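Local coordinates for protein endoglucanase E-5 (Thermobifida fusca, PDB 2CKS) that cleaves internal beta-1,4-glucosidic linkages in cellulose, lichenin and cereal beta-glucans, here through its family 5 catalytic domain, at residues L28-H34 / W262-S268. Residues are numbered along the deposited sequence; the frame is centred on the assembly and turned at random. Where two conformers were deposited one is given.
Sequences LRGMSTH and WTKWNYS
Arg29 pairs with Trp262, Gly30 with Thr263 and Met31 with Lys264 where strands 29-32 and 262-265, the first and last of the TIM barrel, run parallel and close it. Their axes differ by 35° in direction. Trp262 N bonds to Leu28 O, Gly30 N to Trp262 O, Lys264 N to Gly30 O and Ser32 N to Lys264 O. The non-proline peptide between Trp265 and Asn266 is cis, as in other family 5 cellulases. Past it, Tyr267 N bonds to Ser32 O (2.8 Å). One water joins His34 N to Tyr267 O.

Arg29, Met31, Trp262 and Lys264 face the helix layer. Arg29 lays its aliphatic chain over one face of the Trp262 indole, with Arg29 CB 3.7 Å from the centroid of its six-membered ring. Trp262 CG lies between its backbone N and carbonyl carbon, which brings the ring beside Arg29. The guanidinium stands at 80° to the indole, and NH1 bonds to Lys303 O in helix 295-304, whose Val300 and Leu304 also touch Trp262. With an alanine at Trp262, the Arg29 methylenes would probably lose their flat support, and a gap would open beneath that helix. Met31 curls back to put CE 3.4 Å from Lys264 O.

Thr263 and Ser32 face the barrel interior. Ser32 OG donates to Thr33 O (2.8 Å), is also hydrogen-bonded to Ser63 OG and Arg61 NH1, and lies at the edge of the Trp265 indole. Trp265 CZ2 sits over one face of the His34 ring, 3.5 Å from His34 CD2, with the planes at 52°. Ser268 OG donates to Asn266 OD1 (2.6 Å), which helps hold that amide beside His34.

Indole and aliphatic chains pack under the helices, whereas hydroxyls, an amide and two aromatic rings gather near the catalytic end, where Trp265 touches Glu231, the probable nucleophile.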
ATOM      1  N   LEU A  28       2.736   8.763  -6.849  1.00  6.11           N
ATOM      2  CA  LEU A  28       3.140   7.418  -7.254  1.00  5.60           C
ATOM      3  C   LEU A  28       1.901   6.533  -7.313  1.00  5.58           C
ATOM      4  O   LEU A  28       1.194   6.404  -6.325  1.00  5.29           O
ATOM      5  CB  LEU A  28       4.154   6.847  -6.263  1.00  5.83           C
ATOM      6  CG  LEU A  28       5.418   7.670  -6.029  1.00  6.70           C
ATOM      7  CD1 LEU A  28       6.312   7.009  -4.993  1.00  7.83           C
ATOM      8  CD2 LEU A  28       6.170   7.874  -7.337  1.00  7.75           C
ATOM      9  N   ARG A  29       1.638   5.946  -8.481  1.00  4.79           N
ATOM     10  CA  ARG A  29       0.458   5.121  -8.688  1.00  5.31           C
ATOM     11  C   ARG A  29       0.862   3.733  -9.121  1.00  4.54           C
ATOM     12  O   ARG A  29       1.761   3.561  -9.948  1.00  5.27           O
ATOM     13  CB  ARG A  29      -0.457   5.722  -9.752  1.00  5.50           C
ATOM     14  CG  ARG A  29      -0.846   7.171  -9.479  1.00  5.80           C
ATOM     15  CD  ARG A  29      -1.574   7.850 -10.610  1.00  6.80           C
ATOM     16  NE  ARG A  29      -0.803   7.730 -11.841  1.00  7.74           N
ATOM     17  CZ  ARG A  29      -1.310   7.548 -13.051  1.00  9.82           C
ATOM     18  NH1 ARG A  29      -2.620   7.511 -13.253  1.00 10.91           N
ATOM     19  NH2 ARG A  29      -0.480   7.416 -14.073  1.00 12.54           N
ATOM     20  N   GLY A  30       0.175   2.726  -8.596  1.00  3.98           N
ATOM     21  CA  GLY A  30       0.514   1.360  -8.922  1.00  3.89           C
ATOM     22  C   GLY A  30      -0.465   0.358  -8.359  1.00  4.15           C
ATOM     23  O   GLY A  30      -1.642   0.645  -8.247  1.00  3.99           O
ATOM     24  N   MET A  31       0.051  -0.820  -8.018  1.00  3.89           N
ATOM     25  CA  MET A  31      -0.758  -1.954  -7.628  1.00  4.28           C
ATOM     26  C   MET A  31      -0.243  -2.562  -6.348  1.00  4.05           C
ATOM     27  O   MET A  31       0.958  -2.577  -6.090  1.00  4.47           O
ATOM     28  CB  MET A  31      -0.673  -3.043  -8.702  1.00  4.40           C
ATOM     29  CG  MET A  31      -1.352  -2.716 -10.017  1.00  5.06           C
ATOM     30  SD  MET A  31      -3.139  -2.405  -9.843  1.00  6.80           S
ATOM     31  CE  MET A  31      -3.685  -3.962  -9.164  1.00  6.77           C
ATOM     32  N   SER A  32      -1.170  -3.092  -5.571  1.00  3.97           N
ATOM     33  CA  SER A  32      -0.868  -3.959  -4.448  1.00  4.24           C
ATOM     34  C   SER A  32      -0.964  -5.411  -4.866  1.00  4.47           C
ATOM     35  O   SER A  32      -1.905  -5.787  -5.558  1.00  4.39           O
ATOM     36  CB  SER A  32      -1.862  -3.727  -3.318  1.00  4.37           C
ATOM     37  OG  SER A  32      -1.509  -4.494  -2.173  1.00  5.70           O
ATOM     38  N   THR A  33      -0.014  -6.235  -4.448  1.00  4.79           N
ATOM     39  CA  THR A  33      -0.211  -7.677  -4.522  1.00  5.09           C
ATOM     40  C   THR A  33      -1.320  -8.059  -3.562  1.00  5.53           C
ATOM     41  O   THR A  33      -1.692  -7.296  -2.660  1.00  5.97           O
ATOM     42  CB  THR A  33       1.055  -8.496  -4.149  1.00  4.69           C
ATOM     43  OG1 THR A  33       1.297  -8.419  -2.737  1.00  5.74           O
ATOM     44  CG2 THR A  33       2.307  -7.947  -4.832  1.00  5.28           C
ATOM     45  N   HIS A  34      -1.846  -9.261  -3.757  1.00  5.89           N
ATOM     46  CA  HIS A  34      -2.696  -9.871  -2.755  1.00  6.48           C
ATOM     47  C   HIS A  34      -1.723 -10.540  -1.781  1.00  6.90           C
ATOM     48  O   HIS A  34      -0.504 -10.391  -1.899  1.00  7.42           O
ATOM     49  CB  HIS A  34      -3.659 -10.856  -3.419  1.00  6.61           C
ATOM     50  CG  HIS A  34      -4.897 -11.146  -2.621  1.00  7.93           C
ATOM     51  ND1 HIS A  34      -6.126 -11.341  -3.216  1.00 11.85           N
ATOM     52  CD2 HIS A  34      -5.100 -11.296  -1.290  1.00  9.29           C
ATOM     53  CE1 HIS A  34      -7.030 -11.593  -2.285  1.00 10.69           C
ATOM     54  NE2 HIS A  34      -6.433 -11.569  -1.108  1.00 11.70           N
ATOM     55  N   TRP A 262      -1.325   6.063  -4.808  1.00  4.30           N
ATOM     56  CA  TRP A 262      -2.181   4.919  -4.559  1.00  4.39           C
ATOM     57  C   TRP A 262      -1.669   3.617  -5.149  1.00  4.66           C
ATOM     58  O   TRP A 262      -0.938   3.603  -6.142  1.00  4.25           O
ATOM     59  CB  TRP A 262      -3.601   5.173  -5.078  1.00  4.46           C
ATOM     60  CG  TRP A 262      -3.789   5.686  -6.514  1.00  4.26           C
ATOM     61  CD1 TRP A 262      -4.060   6.971  -6.880  1.00  5.15           C
ATOM     62  CD2 TRP A 262      -3.833   4.915  -7.732  1.00  5.56           C
ATOM     63  NE1 TRP A 262      -4.251   7.059  -8.239  1.00  5.29           N
ATOM     64  CE2 TRP A 262      -4.122   5.812  -8.790  1.00  4.84           C
ATOM     65  CE3 TRP A 262      -3.619   3.563  -8.044  1.00  5.27           C
ATOM     66  CZ2 TRP A 262      -4.211   5.403 -10.123  1.00  5.13           C
ATOM     67  CZ3 TRP A 262      -3.737   3.157  -9.373  1.00  4.94           C
ATOM     68  CH2 TRP A 262      -4.027   4.073 -10.389  1.00  5.36           C
ATOM     69  N   THR A 263      -2.077   2.525  -4.508  1.00  4.61           N
ATOM     70  CA  THR A 263      -1.870   1.174  -5.011  1.00  4.99           C
ATOM     71  C   THR A 263      -3.189   0.425  -4.919  1.00  5.10           C
ATOM     72  O   THR A 263      -3.720   0.239  -3.822  1.00  6.13           O
ATOM     73  CB  THR A 263      -0.754   0.426  -4.213  1.00  5.14           C
ATOM     74  OG1 THR A 263      -0.885   0.657  -2.801  1.00  5.77           O
ATOM     75  CG2 THR A 263       0.613   0.948  -4.572  1.00  5.90           C
ATOM     76  N   LYS A 264      -3.714  -0.016  -6.061  0.60  4.97           N
ATOM     77  CA  LYS A 264      -5.013  -0.668  -6.098  0.60  5.17           C
ATOM     78  C   LYS A 264      -4.917  -2.127  -5.661  0.60  4.66           C
ATOM     79  O   LYS A 264      -3.962  -2.829  -5.987  0.60  4.52           O
ATOM     80  CB  LYS A 264      -5.627  -0.599  -7.501  0.60  5.58           C
ATOM     81  CG  LYS A 264      -6.973  -1.308  -7.605  0.60  7.06           C
ATOM     82  CD  LYS A 264      -7.663  -1.095  -8.921  0.60  9.20           C
ATOM     83  CE  LYS A 264      -9.082  -1.611  -8.859  0.60  9.66           C
ATOM     84  NZ  LYS A 264      -9.146  -3.050  -8.470  0.60 10.24           N
ATOM     85  N   TRP A 265      -5.935  -2.568  -4.932  1.00  4.53           N
ATOM     86  CA  TRP A 265      -6.104  -3.962  -4.549  1.00  4.97           C
ATOM     87  C   TRP A 265      -6.881  -4.635  -5.680  1.00  4.96           C
ATOM     88  O   TRP A 265      -8.004  -4.220  -5.957  1.00  6.00           O
ATOM     89  CB  TRP A 265      -6.936  -3.983  -3.270  1.00  5.15           C
ATOM     90  CG  TRP A 265      -7.055  -5.286  -2.558  1.00  6.20           C
ATOM     91  CD1 TRP A 265      -8.178  -6.044  -2.447  1.00  7.80           C
ATOM     92  CD2 TRP A 265      -6.046  -5.953  -1.779  1.00  5.30           C
ATOM     93  NE1 TRP A 265      -7.923  -7.161  -1.691  1.00  8.51           N
ATOM     94  CE2 TRP A 265      -6.625  -7.127  -1.264  1.00  8.58           C
ATOM     95  CE3 TRP A 265      -4.703  -5.686  -1.483  1.00  5.69           C
ATOM     96  CZ2 TRP A 265      -5.918  -8.023  -0.465  1.00  7.69           C
ATOM     97  CZ3 TRP A 265      -3.999  -6.580  -0.696  1.00  7.21           C
ATOM     98  CH2 TRP A 265      -4.615  -7.733  -0.192  1.00  8.38           C
ATOM     99  N   ASN A 266      -6.340  -5.639  -6.371  1.00  4.96           N
ATOM    100  CA  ASN A 266      -5.005  -6.207  -6.181  1.00  5.10           C
ATOM    101  C   ASN A 266      -4.523  -6.880  -7.483  1.00  5.16           C
ATOM    102  O   ASN A 266      -5.328  -7.136  -8.388  1.00  5.33           O
ATOM    103  CB  ASN A 266      -5.031  -7.227  -5.041  1.00  4.89           C
ATOM    104  CG  ASN A 266      -5.975  -8.384  -5.315  1.00  5.91           C
ATOM    105  OD1 ASN A 266      -5.636  -9.308  -6.057  1.00  6.32           O
ATOM    106  ND2 ASN A 266      -7.180  -8.326  -4.740  1.00  8.30           N
ATOM    107  N   TYR A 267      -3.220  -7.168  -7.544  1.00  5.12           N
ATOM    108  CA  TYR A 267      -2.545  -7.772  -8.694  1.00  5.25           C
ATOM    109  C   TYR A 267      -2.466  -9.293  -8.513  1.00  5.77           C
ATOM    110  O   TYR A 267      -1.424  -9.849  -8.119  1.00  5.98           O
ATOM    111  CB  TYR A 267      -1.135  -7.174  -8.817  1.00  5.05           C
ATOM    112  CG  TYR A 267      -0.517  -7.265 -10.190  1.00  4.85           C
ATOM    113  CD1 TYR A 267      -1.035  -6.536 -11.264  1.00  4.44           C
ATOM    114  CD2 TYR A 267       0.597  -8.066 -10.417  1.00  5.01           C
ATOM    115  CE1 TYR A 267      -0.455  -6.601 -12.522  1.00  5.79           C
ATOM    116  CE2 TYR A 267       1.178  -8.141 -11.685  1.00  5.26           C
ATOM    117  CZ  TYR A 267       0.647  -7.408 -12.728  1.00  5.63           C
ATOM    118  OH  TYR A 267       1.219  -7.500 -13.978  1.00  6.36           O
ATOM    119  N   SER A 268      -3.595  -9.953  -8.730  1.00  5.58           N
ATOM    120  CA  SER A 268      -3.711 -11.409  -8.609  1.00  5.65           C
ATOM    121  C   SER A 268      -4.848 -11.887  -9.496  1.00  5.89           C
ATOM    122  O   SER A 268      -5.580 -11.082 -10.066  1.00  4.98           O
ATOM    123  CB  SER A 268      -3.987 -11.833  -7.166  1.00  5.49           C
ATOM    124  OG  SER A 268      -5.369 -11.783  -6.862  1.00  6.09           O
TER
HETATM  125  O   HOH W   1      -0.663 -11.142  -5.779  1.00  6.67           O